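PDB 4YHB: iron-chelator utilization protein from Thermobifida fusca TM51, which binds FAD and probably uses it to reduce ferric siderophores, releasing their iron inside the cell. Local coordinates for residues 87-95 against 153-161; 222-233 against 247-258. All blocks are in the same frame, centred on the assembly; numbering follows the deposited sequence.

Interaction 1 (87-95 against 153-161); sequences RDYTVRRFD and PAAARRIEE. With FAD (flavin-adenine dinucleotide), chain C.
Arg92 lays one face of its guanidinium over the helix backbone at Ala156 and Arg157, while at the edge its NH2 meets Glu160 OE1 at 3.0 Å, nearly in the guanidinium plane. Its chain starts out away from the helix and turns back at chi2 (59°), which brings the flat end in. Arg93 reaches the same oxygen quite differently: its NH2 takes the syn lone pair of Glu160 OE1 at 3.1 Å with the two groups almost coplanar, whereas Arg92 comes from above the carboxylate, planes 64° apart. One oxygen thus holds two arginines, which probably keeps Glu160 ionised; its OE2 takes the amide of Asp184. Both arginines face Thr102, a classic beta bulge.

Arg157, fully extended, slides past Arg92 in the opposite direction. Its NH1 bonds to Val91 O at 2.9 Å and lies alongside Val91 CG1, while NE is tied to Glu161 OE2 at 2.9 Å. Arg92 O, packed against Arg157 CD, is buried without a hydrogen-bond partner.

Nearer the flavin, Thr90 CG2 rests 4.0 Å from Ala154 CB, and a water donates to Thr90 OG1 and accepts from Ala154 N. The Thr90 amide bonds to FAD O4 at 3.0 Å, and Pro153 CG packs against that oxygen. The Tyr89 ring has FAD N3 at its edge; Arg87 NE grips FAD O1P at 2.7 Å. The run Arg87-Asp88-Tyr89-Thr90 fits the RxYT flavin-binding signature of ferredoxin-reductase-like enzymes, here set against the first helix of the neighbouring parallel-sheet domain.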
# COMPACT_ATOMS: atom_id res chain seq x y z
N ARG A 87 -10.40 -2.35 -6.28
CA ARG A 87 -8.96 -2.58 -6.19
C ARG A 87 -8.48 -2.19 -4.80
O ARG A 87 -9.03 -1.27 -4.19
CB ARG A 87 -8.18 -1.75 -7.23
CG ARG A 87 -8.66 -1.87 -8.69
CD ARG A 87 -8.27 -3.20 -9.27
NE ARG A 87 -8.49 -3.27 -10.72
CZ ARG A 87 -9.52 -3.89 -11.29
NH1 ARG A 87 -10.45 -4.48 -10.54
NH2 ARG A 87 -9.62 -3.94 -12.61
N ASP A 88 -7.44 -2.87 -4.31
CA ASP A 88 -6.84 -2.59 -3.01
C ASP A 88 -5.91 -1.38 -3.06
O ASP A 88 -5.02 -1.34 -3.91
CB ASP A 88 -6.02 -3.78 -2.52
CG ASP A 88 -6.87 -4.89 -1.95
OD1 ASP A 88 -8.10 -4.89 -2.18
OD2 ASP A 88 -6.29 -5.78 -1.30
N TYR A 89 -6.10 -0.44 -2.14
CA TYR A 89 -5.18 0.69 -1.98
C TYR A 89 -4.93 0.93 -0.49
O TYR A 89 -5.83 0.77 0.34
CB TYR A 89 -5.73 1.97 -2.65
CG TYR A 89 -5.58 1.96 -4.15
CD1 TYR A 89 -6.59 1.47 -4.96
CD2 TYR A 89 -4.41 2.41 -4.77
CE1 TYR A 89 -6.47 1.44 -6.34
CE2 TYR A 89 -4.26 2.39 -6.16
CZ TYR A 89 -5.30 1.89 -6.93
OH TYR A 89 -5.20 1.84 -8.30
N THR A 90 -3.72 1.34 -0.18
CA THR A 90 -3.32 1.60 1.20
C THR A 90 -3.92 2.89 1.77
O THR A 90 -4.08 3.88 1.05
CB THR A 90 -1.78 1.66 1.31
OG1 THR A 90 -1.23 0.41 0.88
CG2 THR A 90 -1.32 1.97 2.75
N VAL A 91 -4.26 2.86 3.06
CA VAL A 91 -4.52 4.08 3.81
C VAL A 91 -3.19 4.77 4.05
O VAL A 91 -2.48 4.44 4.99
CB VAL A 91 -5.23 3.78 5.16
CG1 VAL A 91 -5.46 5.08 5.94
CG2 VAL A 91 -6.53 3.06 4.90
N ARG A 92 -2.82 5.71 3.17
CA ARG A 92 -1.56 6.43 3.31
C ARG A 92 -1.54 7.28 4.57
O ARG A 92 -0.55 7.32 5.28
CB ARG A 92 -1.30 7.32 2.08
CG ARG A 92 0.03 8.10 2.14
CD ARG A 92 1.24 7.18 2.24
NE ARG A 92 2.48 7.94 2.43
CZ ARG A 92 2.87 8.43 3.60
NH1 ARG A 92 2.11 8.26 4.67
NH2 ARG A 92 4.00 9.12 3.70
N ARG A 93 -2.65 7.96 4.84
CA ARG A 93 -2.87 8.65 6.10
C ARG A 93 -4.37 8.73 6.35
O ARG A 93 -5.17 8.79 5.41
CB ARG A 93 -2.29 10.08 6.11
CG ARG A 93 -0.76 10.20 5.95
CD ARG A 93 -0.26 11.60 6.30
NE ARG A 93 1.18 11.74 6.06
CZ ARG A 93 1.72 12.55 5.16
NH1 ARG A 93 0.95 13.32 4.40
NH2 ARG A 93 3.04 12.60 5.02
N PHE A 94 -4.75 8.73 7.62
CA PHE A 94 -6.12 9.02 7.97
C PHE A 94 -6.14 10.05 9.08
O PHE A 94 -5.58 9.83 10.15
CB PHE A 94 -6.88 7.77 8.41
CG PHE A 94 -8.24 8.07 8.97
CD1 PHE A 94 -9.14 8.82 8.23
CD2 PHE A 94 -8.61 7.63 10.22
CE1 PHE A 94 -10.40 9.12 8.73
CE2 PHE A 94 -9.87 7.92 10.72
CZ PHE A 94 -10.77 8.67 9.98
N ASP A 95 -6.80 11.17 8.82
CA ASP A 95 -6.86 12.26 9.79
C ASP A 95 -8.30 12.40 10.28
O ASP A 95 -9.15 12.91 9.56
CB ASP A 95 -6.36 13.56 9.15
CG ASP A 95 -6.13 14.68 10.17
OD1 ASP A 95 -6.71 14.62 11.27
OD2 ASP A 95 -5.38 15.62 9.84
N PRO A 153 3.55 3.41 -0.37
CA PRO A 153 2.70 4.13 0.61
C PRO A 153 2.69 3.51 2.00
O PRO A 153 2.82 4.25 3.00
CB PRO A 153 1.30 4.04 -0.02
CG PRO A 153 1.59 4.02 -1.51
CD PRO A 153 2.84 3.17 -1.64
N ALA A 154 2.53 2.19 2.08
CA ALA A 154 2.55 1.51 3.36
C ALA A 154 3.92 1.63 4.02
O ALA A 154 4.00 1.94 5.21
CB ALA A 154 2.16 0.04 3.20
N ALA A 155 4.99 1.40 3.26
CA ALA A 155 6.35 1.51 3.81
C ALA A 155 6.65 2.91 4.33
O ALA A 155 7.22 3.07 5.41
CB ALA A 155 7.40 1.10 2.75
N ALA A 156 6.25 3.93 3.56
CA ALA A 156 6.49 5.31 3.96
C ALA A 156 5.68 5.67 5.21
O ALA A 156 6.18 6.37 6.10
CB ALA A 156 6.15 6.27 2.82
N ARG A 157 4.44 5.18 5.28
CA ARG A 157 3.62 5.41 6.46
C ARG A 157 4.27 4.80 7.69
O ARG A 157 4.30 5.41 8.75
CB ARG A 157 2.20 4.85 6.29
CG ARG A 157 1.39 4.97 7.58
CD ARG A 157 -0.07 4.62 7.39
NE ARG A 157 -0.77 4.59 8.68
CZ ARG A 157 -2.04 4.24 8.84
NH1 ARG A 157 -2.77 3.92 7.78
NH2 ARG A 157 -2.59 4.23 10.06
N ARG A 158 4.79 3.58 7.53
CA ARG A 158 5.52 2.90 8.59
C ARG A 158 6.72 3.72 9.06
O ARG A 158 6.87 4.00 10.26
CB ARG A 158 5.98 1.53 8.10
CG ARG A 158 6.87 0.76 9.08
CD ARG A 158 6.15 0.58 10.38
NE ARG A 158 6.30 -0.75 10.94
CZ ARG A 158 5.91 -1.06 12.18
NH1 ARG A 158 5.36 -0.12 12.93
NH2 ARG A 158 6.05 -2.30 12.64
N ILE A 159 7.56 4.13 8.12
CA ILE A 159 8.74 4.92 8.44
C ILE A 159 8.38 6.20 9.19
O ILE A 159 9.03 6.55 10.17
CB ILE A 159 9.52 5.27 7.16
CG1 ILE A 159 10.19 4.02 6.62
CG2 ILE A 159 10.57 6.31 7.45
CD1 ILE A 159 10.89 4.21 5.28
N GLU A 160 7.34 6.89 8.75
CA GLU A 160 7.02 8.18 9.35
C GLU A 160 6.37 8.03 10.73
O GLU A 160 6.31 8.99 11.49
CB GLU A 160 6.15 9.00 8.39
CG GLU A 160 6.96 9.43 7.15
CD GLU A 160 6.24 10.41 6.23
OE1 GLU A 160 4.98 10.45 6.24
OE2 GLU A 160 6.96 11.14 5.49
N GLU A 161 5.92 6.83 11.07
CA GLU A 161 5.28 6.59 12.37
C GLU A 161 6.23 5.95 13.40
O GLU A 161 5.90 5.84 14.58
CB GLU A 161 4.03 5.71 12.17
CG GLU A 161 2.92 6.43 11.43
CD GLU A 161 1.68 5.57 11.16
OE1 GLU A 161 1.69 4.36 11.49
OE2 GLU A 161 0.69 6.13 10.62
PA FAD C . -5.47 -3.90 -12.80
O1A FAD C . -6.80 -3.99 -13.57
O2A FAD C . -5.54 -4.67 -11.43
O5B FAD C . -4.35 -4.68 -13.66
C5B FAD C . -4.27 -4.50 -15.03
C4B FAD C . -2.82 -4.77 -15.49
O4B FAD C . -1.94 -3.78 -15.03
C3B FAD C . -2.30 -6.06 -15.02
O3B FAD C . -1.54 -6.57 -16.07
C2B FAD C . -1.46 -5.72 -13.92
O2B FAD C . -0.34 -6.58 -13.75
C1B FAD C . -0.95 -4.38 -14.26
N9A FAD C . -0.67 -3.52 -13.13
C8A FAD C . -1.39 -3.39 -12.00
N7A FAD C . -0.81 -2.48 -11.21
C5A FAD C . 0.27 -1.99 -11.87
C6A FAD C . 1.24 -1.03 -11.57
N6A FAD C . 1.19 -0.33 -10.33
N1A FAD C . 2.22 -0.78 -12.45
C2A FAD C . 2.27 -1.43 -13.63
N3A FAD C . 1.36 -2.35 -13.95
C4A FAD C . 0.36 -2.65 -13.08
N1 FAD C . -1.27 0.43 -5.40
C2 FAD C . -1.07 1.74 -5.34
O2 FAD C . -0.82 2.37 -6.36
N3 FAD C . -1.15 2.36 -4.12
C4 FAD C . -1.43 1.67 -2.99
O4 FAD C . -1.50 2.28 -1.93
C4X FAD C . -1.64 0.29 -3.02
N5 FAD C . -1.92 -0.46 -1.89
C5X FAD C . -2.13 -1.80 -2.01
C6 FAD C . -2.42 -2.56 -0.88
C7 FAD C . -2.62 -3.79 -0.97
C7M FAD C . -2.93 -4.52 0.35
C8 FAD C . -2.60 -4.48 -2.00
C8M FAD C . -2.82 -5.96 -2.05
C9 FAD C . -2.32 -3.88 -3.20
C9A FAD C . -2.04 -2.39 -3.37
N10 FAD C . -1.76 -1.65 -4.43
C10 FAD C . -1.55 -0.32 -4.29
C1' FAD C . -1.66 -2.28 -5.76
C2' FAD C . -2.93 -2.18 -6.55
O2' FAD C . -3.94 -2.81 -5.88
C3' FAD C . -2.67 -2.82 -7.96
O3' FAD C . -1.58 -2.16 -8.52
C4' FAD C . -3.87 -2.89 -8.86
O4' FAD C . -3.69 -3.85 -9.81
C5' FAD C . -4.15 -1.57 -9.61
O5' FAD C . -5.44 -1.52 -10.17
P FAD C . -5.52 -1.31 -11.73
O1P FAD C . -7.04 -1.36 -11.99
O2P FAD C . -4.62 -0.07 -12.00
O3P FAD C . -5.04 -2.36 -12.81
O HOH W 1 1.24 0.60 -0.21

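Interaction 2 (222-233 against 247-258). With FAD (flavin-adenine dinucleotide), chain C.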
# COMPACT_ATOMS: atom_id res chain seq x y z
N PHE A 222 12.86 -6.78 12.21
CA PHE A 222 11.68 -7.18 11.45
C PHE A 222 11.83 -6.78 9.98
O PHE A 222 12.16 -5.63 9.67
CB PHE A 222 10.42 -6.57 12.03
CG PHE A 222 9.16 -7.21 11.50
CD1 PHE A 222 8.56 -6.72 10.35
CD2 PHE A 222 8.61 -8.31 12.12
CE1 PHE A 222 7.40 -7.31 9.84
CE2 PHE A 222 7.46 -8.91 11.63
CZ PHE A 222 6.85 -8.41 10.49
N VAL A 223 11.62 -7.74 9.08
CA VAL A 223 11.75 -7.52 7.65
C VAL A 223 10.37 -7.45 7.00
O VAL A 223 9.56 -8.35 7.18
CB VAL A 223 12.57 -8.63 6.97
CG1 VAL A 223 12.72 -8.33 5.47
CG2 VAL A 223 13.93 -8.78 7.64
N TRP A 224 10.10 -6.37 6.28
CA TRP A 224 8.80 -6.22 5.61
C TRP A 224 9.04 -5.92 4.14
O TRP A 224 9.78 -5.00 3.80
CB TRP A 224 7.96 -5.11 6.24
CG TRP A 224 6.53 -5.04 5.70
CD1 TRP A 224 5.42 -5.64 6.23
CD2 TRP A 224 6.07 -4.31 4.54
NE1 TRP A 224 4.30 -5.34 5.48
CE2 TRP A 224 4.67 -4.53 4.44
CE3 TRP A 224 6.70 -3.51 3.58
CZ2 TRP A 224 3.89 -3.97 3.42
CZ3 TRP A 224 5.92 -2.95 2.55
CH2 TRP A 224 4.53 -3.18 2.49
N ALA A 225 8.42 -6.71 3.27
CA ALA A 225 8.57 -6.50 1.83
C ALA A 225 7.20 -6.54 1.17
O ALA A 225 6.37 -7.40 1.49
CB ALA A 225 9.49 -7.54 1.22
N GLY A 226 6.97 -5.61 0.24
CA GLY A 226 5.72 -5.55 -0.50
C GLY A 226 6.03 -5.14 -1.93
O GLY A 226 6.96 -4.40 -2.19
N GLY A 227 5.24 -5.63 -2.87
CA GLY A 227 5.47 -5.31 -4.26
C GLY A 227 4.99 -6.41 -5.16
O GLY A 227 4.02 -7.11 -4.83
N GLU A 228 5.65 -6.59 -6.30
CA GLU A 228 5.18 -7.50 -7.34
C GLU A 228 5.39 -8.95 -6.87
O GLU A 228 6.47 -9.31 -6.40
CB GLU A 228 5.90 -7.23 -8.66
CG GLU A 228 5.16 -7.71 -9.91
CD GLU A 228 5.44 -9.17 -10.24
OE1 GLU A 228 6.39 -9.76 -9.67
OE2 GLU A 228 4.70 -9.73 -11.08
N ALA A 229 4.34 -9.76 -7.02
CA ALA A 229 4.28 -11.08 -6.38
C ALA A 229 5.46 -11.99 -6.74
O ALA A 229 6.07 -12.61 -5.87
CB ALA A 229 2.98 -11.76 -6.74
N ASP A 230 5.79 -12.05 -8.02
CA ASP A 230 6.86 -12.94 -8.49
C ASP A 230 8.24 -12.46 -8.05
O ASP A 230 9.12 -13.27 -7.76
CB ASP A 230 6.81 -13.09 -10.01
CG ASP A 230 5.57 -13.83 -10.49
OD1 ASP A 230 4.97 -14.60 -9.70
OD2 ASP A 230 5.18 -13.64 -11.66
N ALA A 231 8.42 -11.14 -7.99
CA ALA A 231 9.66 -10.56 -7.49
C ALA A 231 9.87 -10.90 -6.02
O ALA A 231 11.00 -11.03 -5.56
CB ALA A 231 9.66 -9.03 -7.68
N LEU A 232 8.77 -11.08 -5.29
CA LEU A 232 8.85 -11.32 -3.86
C LEU A 232 9.10 -12.78 -3.49
O LEU A 232 9.47 -13.07 -2.36
CB LEU A 232 7.55 -10.85 -3.17
CG LEU A 232 7.38 -9.34 -2.96
CD1 LEU A 232 6.05 -9.03 -2.30
CD2 LEU A 232 8.50 -8.79 -2.12
N LYS A 233 8.87 -13.69 -4.43
CA LYS A 233 9.03 -15.12 -4.16
C LYS A 233 10.46 -15.49 -3.74
O LYS A 233 10.64 -16.21 -2.75
CB LYS A 233 8.61 -15.96 -5.36
CG LYS A 233 7.11 -16.13 -5.52
CD LYS A 233 6.78 -16.94 -6.76
CE LYS A 233 5.31 -16.79 -7.15
NZ LYS A 233 5.00 -17.48 -8.44
N GLY A 247 5.37 -13.75 9.97
CA GLY A 247 4.50 -13.23 11.00
C GLY A 247 5.26 -12.78 12.23
O GLY A 247 4.86 -11.84 12.91
N ARG A 248 6.38 -13.46 12.51
CA ARG A 248 7.19 -13.13 13.67
C ARG A 248 8.44 -12.32 13.28
O ARG A 248 8.72 -11.28 13.88
CB ARG A 248 7.61 -14.41 14.40
CG ARG A 248 8.29 -14.17 15.74
CD ARG A 248 8.80 -15.47 16.35
NE ARG A 248 9.92 -16.02 15.58
CZ ARG A 248 10.39 -17.25 15.72
NH1 ARG A 248 9.84 -18.09 16.59
NH2 ARG A 248 11.41 -17.66 14.98
N ASP A 249 9.17 -12.79 12.28
CA ASP A 249 10.41 -12.14 11.86
C ASP A 249 10.21 -11.31 10.60
O ASP A 249 10.89 -10.30 10.38
CB ASP A 249 11.50 -13.18 11.62
CG ASP A 249 11.73 -14.07 12.82
OD1 ASP A 249 11.76 -13.55 13.96
OD2 ASP A 249 11.88 -15.29 12.63
N PHE A 250 9.28 -11.74 9.76
CA PHE A 250 9.03 -11.03 8.52
C PHE A 250 7.60 -11.12 8.04
O PHE A 250 6.80 -11.90 8.54
CB PHE A 250 9.96 -11.54 7.41
CG PHE A 250 9.64 -12.94 6.94
CD1 PHE A 250 8.76 -13.14 5.89
CD2 PHE A 250 10.23 -14.04 7.53
CE1 PHE A 250 8.46 -14.43 5.45
CE2 PHE A 250 9.95 -15.32 7.11
CZ PHE A 250 9.06 -15.52 6.06
N GLU A 251 7.30 -10.28 7.05
CA GLU A 251 6.07 -10.35 6.29
C GLU A 251 6.44 -10.06 4.85
O GLU A 251 7.22 -9.14 4.58
CB GLU A 251 5.04 -9.35 6.82
CG GLU A 251 3.62 -9.82 6.71
CD GLU A 251 3.31 -10.93 7.68
OE1 GLU A 251 3.51 -12.11 7.31
OE2 GLU A 251 2.84 -10.62 8.80
N VAL A 252 5.90 -10.85 3.93
CA VAL A 252 6.13 -10.62 2.50
C VAL A 252 4.79 -10.66 1.80
O VAL A 252 4.11 -11.69 1.82
CB VAL A 252 7.08 -11.66 1.90
CG1 VAL A 252 7.09 -11.54 0.39
CG2 VAL A 252 8.48 -11.48 2.46
N ASP A 253 4.39 -9.54 1.20
CA ASP A 253 3.02 -9.40 0.72
C ASP A 253 3.03 -8.95 -0.73
O ASP A 253 3.47 -7.84 -1.05
CB ASP A 253 2.24 -8.41 1.60
CG ASP A 253 0.72 -8.61 1.54
OD1 ASP A 253 0.24 -9.36 0.67
OD2 ASP A 253 -0.00 -8.01 2.36
N GLY A 254 2.57 -9.82 -1.62
CA GLY A 254 2.44 -9.48 -3.02
C GLY A 254 1.24 -8.58 -3.27
O GLY A 254 0.10 -9.01 -3.09
N TYR A 255 1.49 -7.35 -3.73
CA TYR A 255 0.44 -6.35 -3.92
C TYR A 255 -0.17 -6.36 -5.32
O TYR A 255 -1.29 -5.91 -5.55
CB TYR A 255 1.00 -4.95 -3.61
CG TYR A 255 0.95 -4.60 -2.13
CD1 TYR A 255 0.72 -5.57 -1.17
CD2 TYR A 255 1.08 -3.28 -1.71
CE1 TYR A 255 0.66 -5.25 0.18
CE2 TYR A 255 1.01 -2.95 -0.35
CZ TYR A 255 0.81 -3.94 0.58
OH TYR A 255 0.75 -3.61 1.92
N TRP A 256 0.59 -6.89 -6.27
CA TRP A 256 0.15 -6.99 -7.64
C TRP A 256 1.04 -8.00 -8.35
O TRP A 256 2.03 -8.46 -7.80
CB TRP A 256 0.23 -5.63 -8.34
CG TRP A 256 1.64 -5.16 -8.65
CD1 TRP A 256 2.58 -4.71 -7.76
CD2 TRP A 256 2.25 -5.10 -9.94
NE1 TRP A 256 3.74 -4.36 -8.43
CE2 TRP A 256 3.56 -4.59 -9.77
CE3 TRP A 256 1.81 -5.41 -11.23
CZ2 TRP A 256 4.43 -4.39 -10.84
CZ3 TRP A 256 2.68 -5.20 -12.30
CH2 TRP A 256 3.97 -4.71 -12.09
N ARG A 257 0.65 -8.35 -9.57
CA ARG A 257 1.41 -9.32 -10.36
C ARG A 257 1.22 -9.01 -11.83
O ARG A 257 0.09 -8.81 -12.28
CB ARG A 257 0.94 -10.75 -10.04
CG ARG A 257 1.77 -11.83 -10.73
CD ARG A 257 1.42 -13.22 -10.22
NE ARG A 257 2.28 -14.23 -10.83
CZ ARG A 257 1.86 -15.43 -11.22
NH1 ARG A 257 0.58 -15.77 -11.05
NH2 ARG A 257 2.71 -16.29 -11.76
N ARG A 258 2.33 -8.96 -12.59
CA ARG A 258 2.26 -8.71 -14.03
C ARG A 258 1.36 -9.72 -14.71
O ARG A 258 1.45 -10.92 -14.45
CB ARG A 258 3.66 -8.77 -14.67
CG ARG A 258 4.61 -7.68 -14.23
CD ARG A 258 5.99 -7.87 -14.88
NE ARG A 258 5.89 -8.07 -16.32
CZ ARG A 258 6.16 -9.22 -16.93
NH1 ARG A 258 6.54 -10.27 -16.22
NH2 ARG A 258 6.04 -9.32 -18.25
PA FAD C . -5.47 -3.90 -12.80
O1A FAD C . -6.80 -3.99 -13.57
O2A FAD C . -5.54 -4.67 -11.43
O5B FAD C . -4.35 -4.68 -13.66
C5B FAD C . -4.27 -4.50 -15.03
C4B FAD C . -2.82 -4.77 -15.49
O4B FAD C . -1.94 -3.78 -15.03
C3B FAD C . -2.30 -6.06 -15.02
O3B FAD C . -1.54 -6.57 -16.07
C2B FAD C . -1.46 -5.72 -13.92
O2B FAD C . -0.34 -6.58 -13.75
C1B FAD C . -0.95 -4.38 -14.26
N9A FAD C . -0.67 -3.52 -13.13
C8A FAD C . -1.39 -3.39 -12.00
N7A FAD C . -0.81 -2.48 -11.21
C5A FAD C . 0.27 -1.99 -11.87
C6A FAD C . 1.24 -1.03 -11.57
N6A FAD C . 1.19 -0.33 -10.33
N1A FAD C . 2.22 -0.78 -12.45
C2A FAD C . 2.27 -1.43 -13.63
N3A FAD C . 1.36 -2.35 -13.95
C4A FAD C . 0.36 -2.65 -13.08
N1 FAD C . -1.27 0.43 -5.40
C2 FAD C . -1.07 1.74 -5.34
O2 FAD C . -0.82 2.37 -6.36
N3 FAD C . -1.15 2.36 -4.12
C4 FAD C . -1.43 1.67 -2.99
O4 FAD C . -1.50 2.28 -1.93
C4X FAD C . -1.64 0.29 -3.02
N5 FAD C . -1.92 -0.46 -1.89
C5X FAD C . -2.13 -1.80 -2.01
C6 FAD C . -2.42 -2.56 -0.88
C7 FAD C . -2.62 -3.79 -0.97
C7M FAD C . -2.93 -4.52 0.35
C8 FAD C . -2.60 -4.48 -2.00
C8M FAD C . -2.82 -5.96 -2.05
C9 FAD C . -2.32 -3.88 -3.20
C9A FAD C . -2.04 -2.39 -3.37
N10 FAD C . -1.76 -1.65 -4.43
C10 FAD C . -1.55 -0.32 -4.29
C1' FAD C . -1.66 -2.28 -5.76
C2' FAD C . -2.93 -2.18 -6.55
O2' FAD C . -3.94 -2.81 -5.88
C3' FAD C . -2.67 -2.82 -7.96
O3' FAD C . -1.58 -2.16 -8.52
C4' FAD C . -3.87 -2.89 -8.86
O4' FAD C . -3.69 -3.85 -9.81
C5' FAD C . -4.15 -1.57 -9.61
O5' FAD C . -5.44 -1.52 -10.17
P FAD C . -5.52 -1.31 -11.73
O1P FAD C . -7.04 -1.36 -11.99
O2P FAD C . -4.62 -0.07 -12.00
O3P FAD C . -5.04 -2.36 -12.81
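Leu232 and Val252 slide past each other, Leu232 CB 3.7 Å from Val252 CG1, seating the start of helix 229-241 on the sheet face that also carries Val223, Ala225 and Phe250. On the other face Trp224 presents its edge to Tyr255 OH, and the Tyr255 ring lies with one face over the dimethylbenzene end of the flavin. Phe222 covers Phe250 CA with its ring in a CH-pi contact. Backbone hydrogen bonds join the two parallel strands, among them Glu251 N to Val223 O at 3.0 Å.

Trp256 is sandwiched: Glu228 CG sits over one face, 3.6 Å from the centroid of the six-membered ring, and the FAD adenine over the opposite one; NE1 is held by Asp148. With an alanine in place of Trp256, the adenine would probably lose its aromatic cover and the Glu228 methylenes the ring they pack on.

Glu228 caps the helix, OE1 accepting from Ala231 N at 3.0 Å, while its OE2 takes Arg258 N by the anti lone pair at 2.9 Å. Outermost, Arg257 NE bonds to Asp230 OD2 at 3.1 Å, and Lys233 joins that salt-bridge network. This is a beta-alpha-beta crossover whose C-terminal strand end forms part of the FAD pocket.

In the fold
Interaction 1 comes first along the chain and closes before interaction 2 opens; their centres lie 16 Å apart. Interaction 1 crosses between the domains, setting strand 86-95 of the antiparallel barrel against helix 152-161, whereas interaction 2 stays inside the second domain, at the edge of its five-stranded parallel sheet. Helix 152-161 links them: Ala154 CB packs on Trp224 CH2 and Tyr255 OH, and Thr90 comes close to the Tyr255 ring. FAD spans both. Segment 87-95 contributes to the pyrophosphate and flavin sites, and segment 247-258 adds aromatic surfaces beside flavin and adenine. The cofactor therefore lies between the two domains, consistent with a two-domain flavin reductase.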